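Local coordinates for protein guanine deaminase (Escherichia coli, PDB 6OHB) that catalyses the zinc-dependent hydrolytic deamination of guanine to xanthine and ammonia, the first step of guanine degradation, at residues 105-110 / 207-212; 274-279 / 299-304; 86-91 / 124-129; 243-248 / 256-261. One frame throughout, in Å; residues are numbered along the deposited sequence.

Contact 1 of 4, residues 105-110 / 207-212; sequences HTFPTE and TPRFAP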
# COMPACT_ATOMS: atom_id res chain seq x y z
N HIS A 105 6.83 0.25 21.86
CA HIS A 105 6.90 -0.92 20.99
C HIS A 105 8.32 -1.27 20.60
O HIS A 105 8.72 -2.44 20.69
CB HIS A 105 6.05 -0.69 19.73
CG HIS A 105 4.61 -0.38 20.02
ND1 HIS A 105 4.01 0.79 19.61
CD2 HIS A 105 3.66 -1.08 20.68
CE1 HIS A 105 2.75 0.80 20.01
NE2 HIS A 105 2.51 -0.33 20.65
N THR A 106 9.12 -0.28 20.20
CA THR A 106 10.44 -0.55 19.63
C THR A 106 11.37 -1.20 20.64
O THR A 106 11.95 -2.26 20.37
CB THR A 106 11.04 0.76 19.11
OG1 THR A 106 10.27 1.24 18.00
CG2 THR A 106 12.48 0.54 18.66
N PHE A 107 11.53 -0.58 21.82
CA PHE A 107 12.48 -1.09 22.80
C PHE A 107 12.08 -2.44 23.38
O PHE A 107 12.96 -3.32 23.50
CB PHE A 107 12.70 -0.05 23.91
CG PHE A 107 13.27 1.25 23.42
CD1 PHE A 107 14.03 1.30 22.26
CD2 PHE A 107 13.06 2.42 24.13
CE1 PHE A 107 14.56 2.50 21.82
CE2 PHE A 107 13.59 3.62 23.69
CZ PHE A 107 14.34 3.66 22.53
N PRO A 108 10.83 -2.68 23.80
CA PRO A 108 10.49 -4.03 24.28
C PRO A 108 10.65 -5.09 23.21
O PRO A 108 11.05 -6.22 23.51
CB PRO A 108 9.03 -3.89 24.74
CG PRO A 108 8.82 -2.43 24.95
CD PRO A 108 9.68 -1.76 23.92
N THR A 109 10.35 -4.75 21.95
CA THR A 109 10.58 -5.69 20.86
C THR A 109 12.06 -6.03 20.75
O THR A 109 12.43 -7.21 20.67
CB THR A 109 10.05 -5.10 19.54
OG1 THR A 109 8.64 -4.87 19.66
CG2 THR A 109 10.31 -6.07 18.39
N GLU A 110 12.92 -5.01 20.75
CA GLU A 110 14.35 -5.27 20.59
C GLU A 110 14.96 -5.94 21.82
O GLU A 110 16.04 -6.53 21.71
CB GLU A 110 15.11 -3.98 20.31
CG GLU A 110 14.70 -3.25 19.04
CD GLU A 110 15.65 -2.10 18.72
OE1 GLU A 110 16.55 -1.83 19.54
OE2 GLU A 110 15.47 -1.47 17.66
N THR A 207 26.90 2.70 14.06
CA THR A 207 25.46 2.89 14.12
C THR A 207 25.04 3.40 15.49
O THR A 207 24.63 2.62 16.36
CB THR A 207 24.74 1.58 13.78
OG1 THR A 207 25.31 1.01 12.59
CG2 THR A 207 23.28 1.82 13.53
N PRO A 208 25.15 4.70 15.73
CA PRO A 208 24.41 5.30 16.85
C PRO A 208 22.95 5.46 16.44
O PRO A 208 22.66 5.93 15.34
CB PRO A 208 25.10 6.66 17.04
CG PRO A 208 25.68 6.99 15.69
CD PRO A 208 25.99 5.68 15.00
N ARG A 209 22.04 5.05 17.33
CA ARG A 209 20.62 5.09 16.99
C ARG A 209 20.21 6.49 16.56
O ARG A 209 19.80 6.72 15.42
CB ARG A 209 19.77 4.60 18.16
CG ARG A 209 18.30 4.42 17.79
CD ARG A 209 17.46 3.91 18.94
NE ARG A 209 17.81 2.55 19.33
CZ ARG A 209 17.23 1.45 18.85
NH1 ARG A 209 16.25 1.55 17.95
NH2 ARG A 209 17.61 0.26 19.28
N PHE A 210 20.32 7.45 17.48
CA PHE A 210 20.26 8.87 17.14
C PHE A 210 20.88 9.65 18.30
O PHE A 210 21.28 9.07 19.32
CB PHE A 210 18.83 9.34 16.83
CG PHE A 210 17.80 8.92 17.86
CD1 PHE A 210 16.63 8.29 17.46
CD2 PHE A 210 17.99 9.16 19.20
CE1 PHE A 210 15.68 7.91 18.39
CE2 PHE A 210 17.04 8.79 20.13
CZ PHE A 210 15.88 8.16 19.73
N ALA A 211 20.96 10.96 18.13
CA ALA A 211 21.60 11.80 19.14
C ALA A 211 20.91 11.77 20.50
O ALA A 211 21.63 11.76 21.52
CB ALA A 211 21.72 13.24 18.62
N PRO A 212 19.57 11.77 20.61
CA PRO A 212 18.96 11.71 21.95
C PRO A 212 19.46 10.57 22.83
O PRO A 212 19.62 10.78 24.04
CB PRO A 212 17.47 11.55 21.63
CG PRO A 212 17.29 12.30 20.37
CD PRO A 212 18.57 12.13 19.58
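Arg209 reaches across to helix 98-111 and meets Glu110 in a salt bridge. Its side chain is the long partner, and almost the whole link runs through it. From CB the chain leaves with CG anti to the backbone N (chi1 -171°). CG lies over the rim of the Phe210 ring, within its own segment. CD follows in an extended run, and a bend at chi3 then turns the guanidinium toward the helix. NE lies 4.1 Å from CE1 of Phe107, close to the plane of that ring. The same CE1 sits over the centre of one guanidinium face. The two planes stand 80° apart, so the ring edge points into the face of the flat cation. Together with the salt bridge, this probably limits the rotation of the group.

At the tip, NH1 donates to Glu110 OE2 at 3.1 Å. OE2 is met on its syn side and lies nearly in the guanidinium plane. NH2 donates to Glu110 OE1, modelled very short at 2.4 Å, a length to be read with caution. The carboxylate and guanidinium planes are 38° apart, so the pair is twisted. Thr106 adds a looser touch, with CG2 4.0 Å from NH1 of Arg209.

All four residues are buried, and the opposite charges probably compensate each other there. Glu110 OE2 also accepts from Gln87 NE2. Gln87, Arg209 and Phe210 probably bind the substrate. The pair is thus part of the probable guanine pocket, at the end of strand 203-208 in the amidohydrolase TIM barrel.

Contact 2 of 4, residues 274-279 / 299-304; sequences FAHCVH and PTSNLY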
# COMPACT_ATOMS: atom_id res chain seq x y z
N PHE A 274 21.85 9.04 6.58
CA PHE A 274 20.95 9.60 7.57
C PHE A 274 19.52 9.26 7.16
O PHE A 274 19.06 9.67 6.08
CB PHE A 274 21.14 11.12 7.69
CG PHE A 274 22.54 11.50 8.10
CD1 PHE A 274 22.91 11.47 9.44
CD2 PHE A 274 23.48 11.87 7.16
CE1 PHE A 274 24.19 11.81 9.83
CE2 PHE A 274 24.77 12.21 7.54
CZ PHE A 274 25.13 12.18 8.87
N ALA A 275 18.84 8.51 8.01
CA ALA A 275 17.49 8.06 7.74
C ALA A 275 16.48 9.17 8.00
O ALA A 275 16.63 9.94 8.95
CB ALA A 275 17.15 6.84 8.59
N HIS A 276 15.48 9.25 7.11
CA HIS A 276 14.27 10.06 7.20
C HIS A 276 14.48 11.46 6.65
O HIS A 276 14.07 11.74 5.52
CB HIS A 276 13.73 10.09 8.63
CG HIS A 276 13.41 8.73 9.17
ND1 HIS A 276 12.43 7.93 8.64
CD2 HIS A 276 13.97 8.02 10.19
CE1 HIS A 276 12.38 6.79 9.31
NE2 HIS A 276 13.30 6.82 10.25
N CYS A 277 15.12 12.35 7.42
CA CYS A 277 15.44 13.70 6.94
C CYS A 277 14.20 14.42 6.44
O CYS A 277 14.20 15.04 5.37
CB CYS A 277 16.51 13.65 5.84
SG CYS A 277 18.10 13.02 6.40
N VAL A 278 13.12 14.34 7.22
CA VAL A 278 11.84 14.89 6.80
C VAL A 278 11.76 16.40 7.05
O VAL A 278 11.15 17.13 6.26
CB VAL A 278 10.70 14.15 7.53
CG1 VAL A 278 9.34 14.69 7.11
CG2 VAL A 278 10.80 12.65 7.27
N HIS A 279 12.39 16.89 8.11
CA HIS A 279 12.32 18.30 8.50
C HIS A 279 13.74 18.85 8.58
O HIS A 279 14.32 18.94 9.66
CB HIS A 279 11.58 18.46 9.84
CG HIS A 279 10.25 17.78 9.87
ND1 HIS A 279 9.16 18.25 9.18
CD2 HIS A 279 9.84 16.65 10.51
CE1 HIS A 279 8.13 17.45 9.39
NE2 HIS A 279 8.52 16.47 10.19
N PRO A 299 9.26 6.25 2.91
CA PRO A 299 7.92 6.86 2.91
C PRO A 299 6.91 6.14 3.80
O PRO A 299 6.05 6.80 4.41
CB PRO A 299 7.51 6.81 1.43
CG PRO A 299 8.36 5.71 0.84
CD PRO A 299 9.67 5.78 1.57
N THR A 300 6.99 4.81 3.90
CA THR A 300 5.95 4.05 4.60
C THR A 300 5.90 4.41 6.08
O THR A 300 4.83 4.73 6.62
CB THR A 300 6.19 2.55 4.41
OG1 THR A 300 6.15 2.24 3.01
CG2 THR A 300 5.11 1.74 5.12
N SER A 301 7.04 4.34 6.77
CA SER A 301 7.07 4.71 8.18
C SER A 301 6.81 6.21 8.37
O SER A 301 6.19 6.60 9.36
CB SER A 301 8.39 4.30 8.82
OG SER A 301 9.38 5.30 8.66
N ASN A 302 7.26 7.05 7.42
CA ASN A 302 6.94 8.47 7.52
C ASN A 302 5.43 8.69 7.55
O ASN A 302 4.94 9.58 8.26
CB ASN A 302 7.55 9.25 6.36
CG ASN A 302 9.07 9.32 6.42
OD1 ASN A 302 9.70 8.92 7.40
ND2 ASN A 302 9.67 9.84 5.36
N LEU A 303 4.68 7.90 6.79
CA LEU A 303 3.23 8.08 6.76
C LEU A 303 2.55 7.44 7.97
O LEU A 303 1.65 8.05 8.56
CB LEU A 303 2.66 7.51 5.46
CG LEU A 303 2.89 8.35 4.20
CD1 LEU A 303 2.30 7.66 2.98
CD2 LEU A 303 2.30 9.74 4.37
N TYR A 304 2.97 6.23 8.36
CA TYR A 304 2.33 5.57 9.50
C TYR A 304 2.48 6.38 10.79
O TYR A 304 1.56 6.41 11.62
CB TYR A 304 2.90 4.17 9.71
CG TYR A 304 2.27 3.08 8.87
CD1 TYR A 304 0.91 2.82 8.92
CD2 TYR A 304 3.05 2.29 8.03
CE1 TYR A 304 0.33 1.82 8.16
CE2 TYR A 304 2.49 1.28 7.26
CZ TYR A 304 1.14 1.05 7.32
OH TYR A 304 0.60 0.04 6.55
O HOH W 1 12.14 9.80 4.71
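His276 and Asn302 form the direct polar link between the loop after strand 272-274 and helix 299-304. ND1 of the histidine donates to OD1 of the asparagine at 3.2 Å. The bond is bent, with an N-H...O angle of 141°. ND1 lies in the plane of the amide carbonyl, but OD1 is tilted 27° from the ring plane. Ring and amide planes are 49° apart, so the two flat groups meet aslant. The bond is consistent with ND1 facing the helix.

A water supplies the second polar link. It accepts from Asn302 ND2 at 2.6 Å and donates to the backbone O of His276. Both ends of the amide are therefore tied to one residue, OD1 to its ring and ND2 to its carbonyl.

The remaining contacts are van der Waals. Ser301 OG lies 3.4 Å from CE1 of His276, at the ring edge. This OG stands between the backbone N and the carbonyl carbon, facing the ring. Val278 slides past the amide in the opposite direction, its CG2 3.6 Å from Asn302 ND2.

Elsewhere on the ring, a weak hydrogen bond links His276 NE2 and OD2 of Asp327, a zinc ligand. The ring also meets that of His237, another ligand. Asn302 is thus placed to orient, probably, a histidine whose side chain is about 4 Å from the zinc at nearest atoms. The loop follows strand 272-274, whose parallel neighbours are strands 233-238 and 294-297. Helix 299-304 comes directly after strand 294-297 and packs against helix 336-349. Tyr304 reaches the second subunit.

Contact 3 of 4, residues 86-91 / 124-129; sequences PQSEMV and AFFIKQ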
# COMPACT_ATOMS: atom_id res chain seq x y z
N PRO A 86 16.03 -6.31 14.20
CA PRO A 86 15.29 -6.92 15.31
C PRO A 86 13.90 -6.35 15.54
O PRO A 86 13.52 -6.08 16.68
CB PRO A 86 16.20 -6.64 16.51
CG PRO A 86 16.78 -5.30 16.20
CD PRO A 86 16.96 -5.26 14.69
N GLN A 87 13.12 -6.15 14.47
CA GLN A 87 11.82 -5.50 14.61
C GLN A 87 10.74 -6.10 13.72
O GLN A 87 9.67 -5.50 13.59
CB GLN A 87 11.95 -4.01 14.31
CG GLN A 87 12.67 -3.21 15.39
CD GLN A 87 12.75 -1.74 15.06
OE1 GLN A 87 12.13 -1.28 14.10
NE2 GLN A 87 13.52 -1.00 15.85
N SER A 88 10.98 -7.26 13.10
CA SER A 88 10.02 -7.81 12.14
C SER A 88 8.67 -8.10 12.80
O SER A 88 7.62 -7.92 12.17
CB SER A 88 10.59 -9.07 11.50
OG SER A 88 11.80 -8.80 10.80
N GLU A 89 8.68 -8.55 14.05
CA GLU A 89 7.46 -8.97 14.73
C GLU A 89 6.69 -7.83 15.38
O GLU A 89 5.59 -8.06 15.89
CB GLU A 89 7.79 -10.03 15.79
CG GLU A 89 8.60 -9.51 16.97
CD GLU A 89 10.10 -9.69 16.78
OE1 GLU A 89 10.60 -9.44 15.66
OE2 GLU A 89 10.78 -10.09 17.76
N MET A 90 7.21 -6.61 15.34
CA MET A 90 6.62 -5.50 16.08
C MET A 90 5.20 -5.21 15.61
O MET A 90 4.96 -4.94 14.43
CB MET A 90 7.49 -4.25 15.92
CG MET A 90 7.50 -3.36 17.15
SD MET A 90 8.04 -1.67 16.79
CE MET A 90 9.38 -1.98 15.68
N VAL A 91 4.26 -5.25 16.55
CA VAL A 91 2.88 -4.86 16.32
C VAL A 91 2.60 -3.64 17.18
O VAL A 91 2.72 -3.69 18.41
CB VAL A 91 1.90 -6.00 16.65
CG1 VAL A 91 0.45 -5.54 16.44
CG2 VAL A 91 2.21 -7.23 15.81
N ALA A 124 17.82 -15.67 10.47
CA ALA A 124 17.42 -16.48 9.32
C ALA A 124 16.13 -15.95 8.70
O ALA A 124 16.03 -15.79 7.48
CB ALA A 124 17.28 -17.95 9.72
N PHE A 125 15.13 -15.66 9.54
CA PHE A 125 13.86 -15.13 9.04
C PHE A 125 14.06 -13.82 8.28
O PHE A 125 13.45 -13.60 7.22
CB PHE A 125 12.87 -14.94 10.19
CG PHE A 125 11.56 -14.33 9.79
CD1 PHE A 125 10.50 -15.12 9.40
CD2 PHE A 125 11.39 -12.95 9.79
CE1 PHE A 125 9.29 -14.56 9.03
CE2 PHE A 125 10.18 -12.39 9.41
CZ PHE A 125 9.13 -13.19 9.03
N PHE A 126 14.90 -12.93 8.82
CA PHE A 126 15.14 -11.63 8.21
C PHE A 126 15.80 -11.78 6.85
O PHE A 126 15.41 -11.11 5.88
CB PHE A 126 16.00 -10.80 9.17
CG PHE A 126 16.30 -9.41 8.69
CD1 PHE A 126 15.41 -8.38 8.92
CD2 PHE A 126 17.49 -9.14 8.04
CE1 PHE A 126 15.70 -7.09 8.49
CE2 PHE A 126 17.79 -7.86 7.60
CZ PHE A 126 16.90 -6.83 7.83
N ILE A 127 16.81 -12.65 6.75
CA ILE A 127 17.46 -12.88 5.46
C ILE A 127 16.45 -13.46 4.46
O ILE A 127 16.44 -13.09 3.28
CB ILE A 127 18.69 -13.80 5.62
CG1 ILE A 127 19.75 -13.14 6.50
CG2 ILE A 127 19.29 -14.15 4.26
CD1 ILE A 127 20.47 -11.99 5.84
N LYS A 128 15.58 -14.37 4.93
CA LYS A 128 14.59 -14.96 4.03
C LYS A 128 13.63 -13.91 3.49
O LYS A 128 13.29 -13.92 2.30
CB LYS A 128 13.79 -16.04 4.77
CG LYS A 128 13.95 -17.48 4.29
CD LYS A 128 15.40 -17.90 4.15
CE LYS A 128 15.51 -19.36 3.71
NZ LYS A 128 15.02 -20.30 4.76
N GLN A 129 13.22 -12.97 4.35
CA GLN A 129 12.33 -11.90 3.90
C GLN A 129 13.03 -11.00 2.89
O GLN A 129 12.41 -10.59 1.90
CB GLN A 129 11.83 -11.09 5.09
CG GLN A 129 11.00 -11.89 6.08
CD GLN A 129 10.00 -12.80 5.41
OE1 GLN A 129 9.05 -12.34 4.79
NE2 GLN A 129 10.21 -14.11 5.53
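Ser88 is the residue of 86-91 that touches helix 116-132, and it meets two phenylalanines there. Its CB approaches Phe125 CE2 obliquely at 3.9 Å. Its OG lies 4.1 Å from Phe126 CD1, at the edge of that ring and near its plane. OG is also 4.2 Å from Phe125 CE2. The serine thus touches both of two consecutive rings. Both phenylalanines have CG anti to the backbone N (chi1 177° and -179°), which sends their rings out from the helix toward the loop.

This is the closer part of the contact, and it is modest. No hydrogen bond crosses between the segments, and about 106 Å² is buried in all. Within each segment the packing is closer. Gln129 CG lies over the rim of one Phe125 face, 3.4 Å above the plane. A type I turn from Gln87 to Met90, closed by Met90 N to Gln87 O at 3.2 Å, presents Ser88.

The two rings differ in setting. Phe126 is buried and also packs on Leu152 of helix 146-158. Phe125 is partly exposed and lies toward the outside, where Leu401 of the second subunit packs on it. The Ser88 carbonyl O accepts from Arg402 NE of that subunit. On the solvent side of the helix, Ala124 and Lys128 are exposed.

The loop follows strand 73-84, which carries the zinc ligands His82 and His84. It includes Pro86 and Gln87, which probably bind substrate. This is a barrel-end active-site loop packed on an outer helix of the amidohydrolase TIM barrel, next to the dimer interface.

Contact 4 of 4, residues 243-248 / 256-261; sequences DEIAWV and DGYLDV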
# COMPACT_ATOMS: atom_id res chain seq x y z
N ASP A 243 9.15 16.74 17.26
CA ASP A 243 9.45 16.54 18.68
C ASP A 243 10.85 15.99 18.88
O ASP A 243 11.54 16.35 19.84
CB ASP A 243 8.42 15.62 19.33
CG ASP A 243 7.01 16.16 19.22
OD1 ASP A 243 6.85 17.39 19.10
OD2 ASP A 243 6.05 15.35 19.27
N GLU A 244 11.29 15.10 17.98
CA GLU A 244 12.66 14.59 18.04
C GLU A 244 13.67 15.71 17.83
O GLU A 244 14.69 15.77 18.53
CB GLU A 244 12.83 13.49 16.99
CG GLU A 244 14.24 12.94 16.88
CD GLU A 244 14.50 12.29 15.53
OE1 GLU A 244 13.65 12.43 14.62
OE2 GLU A 244 15.55 11.63 15.38
N ILE A 245 13.39 16.62 16.89
CA ILE A 245 14.29 17.75 16.65
C ILE A 245 14.37 18.65 17.87
O ILE A 245 15.46 19.12 18.25
CB ILE A 245 13.83 18.53 15.40
CG1 ILE A 245 13.95 17.65 14.15
CG2 ILE A 245 14.63 19.81 15.23
CD1 ILE A 245 13.38 18.29 12.91
N ALA A 246 13.22 18.92 18.51
CA ALA A 246 13.23 19.74 19.72
C ALA A 246 13.97 19.05 20.86
O ALA A 246 14.68 19.70 21.64
CB ALA A 246 11.79 20.07 20.13
N TRP A 247 13.81 17.73 20.98
CA TRP A 247 14.55 16.97 21.98
C TRP A 247 16.06 17.10 21.75
O TRP A 247 16.83 17.25 22.71
CB TRP A 247 14.12 15.51 21.93
CG TRP A 247 14.50 14.69 23.13
CD1 TRP A 247 14.97 15.15 24.32
CD2 TRP A 247 14.43 13.26 23.24
NE1 TRP A 247 15.21 14.09 25.17
CE2 TRP A 247 14.88 12.93 24.54
CE3 TRP A 247 14.03 12.23 22.38
CZ2 TRP A 247 14.95 11.61 24.99
CZ3 TRP A 247 14.10 10.92 22.83
CH2 TRP A 247 14.55 10.62 24.12
N VAL A 248 16.49 17.04 20.49
CA VAL A 248 17.91 17.17 20.18
C VAL A 248 18.38 18.57 20.53
O VAL A 248 19.45 18.76 21.14
CB VAL A 248 18.18 16.84 18.70
CG1 VAL A 248 19.62 17.18 18.33
CG2 VAL A 248 17.88 15.38 18.45
N ASP A 256 24.47 23.84 16.34
CA ASP A 256 23.56 24.58 15.47
C ASP A 256 22.52 23.68 14.81
O ASP A 256 22.36 23.66 13.59
CB ASP A 256 24.36 25.35 14.42
CG ASP A 256 23.51 26.37 13.66
OD1 ASP A 256 22.42 26.73 14.16
OD2 ASP A 256 23.92 26.80 12.56
N GLY A 257 21.79 22.92 15.62
CA GLY A 257 20.74 22.05 15.14
C GLY A 257 21.13 20.58 15.18
O GLY A 257 22.18 20.18 15.70
N TYR A 258 20.27 19.76 14.58
CA TYR A 258 20.39 18.31 14.66
C TYR A 258 21.59 17.80 13.86
O TYR A 258 22.46 17.10 14.40
CB TYR A 258 19.09 17.67 14.18
CG TYR A 258 18.81 16.26 14.65
CD1 TYR A 258 19.82 15.43 15.11
CD2 TYR A 258 17.51 15.74 14.60
CE1 TYR A 258 19.56 14.13 15.52
CE2 TYR A 258 17.24 14.45 15.01
CZ TYR A 258 18.26 13.65 15.46
OH TYR A 258 17.98 12.37 15.87
N LEU A 259 21.64 18.12 12.57
CA LEU A 259 22.72 17.60 11.73
C LEU A 259 24.09 18.08 12.21
O LEU A 259 25.09 17.38 12.04
CB LEU A 259 22.50 18.01 10.27
CG LEU A 259 23.62 17.68 9.27
CD1 LEU A 259 23.91 16.19 9.22
CD2 LEU A 259 23.30 18.22 7.89
N ASP A 260 24.15 19.27 12.82
CA ASP A 260 25.44 19.79 13.26
C ASP A 260 26.01 19.00 14.42
O ASP A 260 27.24 19.00 14.60
CB ASP A 260 25.33 21.26 13.63
CG ASP A 260 26.68 21.90 13.88
OD1 ASP A 260 27.39 22.22 12.90
OD2 ASP A 260 27.04 22.07 15.07
N VAL A 261 25.18 18.32 15.21
CA VAL A 261 25.71 17.44 16.24
C VAL A 261 26.53 16.32 15.61
O VAL A 261 27.65 16.03 16.05
CB VAL A 261 24.57 16.87 17.11
CG1 VAL A 261 25.14 16.04 18.25
CG2 VAL A 261 23.69 17.99 17.63
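Val248 presses onto the ring of Tyr258 where two successive helices of the amidohydrolase TIM barrel, 242-251 and 258-264, meet. The bump is the methyl CG2, which sits 3.5 Å from the ring centroid and only 12° off the normal. This is a CH-pi contact, square over the face. The other methyl, CG1, lies over the same face, nearer its CG-CD1 side, 3.7 Å from Tyr258 CD1. It also reaches Val261 CG2 at 4.2 Å, so the valine fits between the tyrosine and the next turn of the second helix.

The tyrosine ring fills a hollow lined by Glu244, Ile245 and Val248. With CG anti to the backbone N (chi1 -158°), it lies across the first helix. Ile245 CG1 meets the ring edge at CD2, 4.1 Å away. Glu244 comes to the same edge further along, its carboxylate nearly perpendicular to the ring.

Glu244 is buried, and each of its oxygens has a partner. OE1 accepts from the backbone N of Glu240 and of Asn241. Beyond the hydroxyl, Phe210, a probable substrate-binding residue, packs on Tyr258. At the tip, Tyr258 OH donates to Glu244 OE2 at 2.6 Å, from above the carboxylate plane.

How the contacts relate
All four contacts lie in the amidohydrolase TIM barrel. Along the sequence, contacts 3 and 1 interleave, then come contact 4 and contact 2. Contacts 3 and 1 use the successive helices 116-132 and 98-111. Strands 73-84, 203-208 and 272-274 lead into contacts 3, 1 and 2. The centres of contacts 1 and 3 are 16 Å apart, and the two meet through Gln87 and Glu110. Contact 1 touches contact 4, centres 17 Å apart, through Phe210 and Pro212. Contact 4 touches contact 2 at Ile245 and His279. The contacts follow one another as neighbours, 3-1-4-2, around the zinc site. Contacts 2 and 3 also touch the second subunit, which places the active-site surroundings close to the dimer interface.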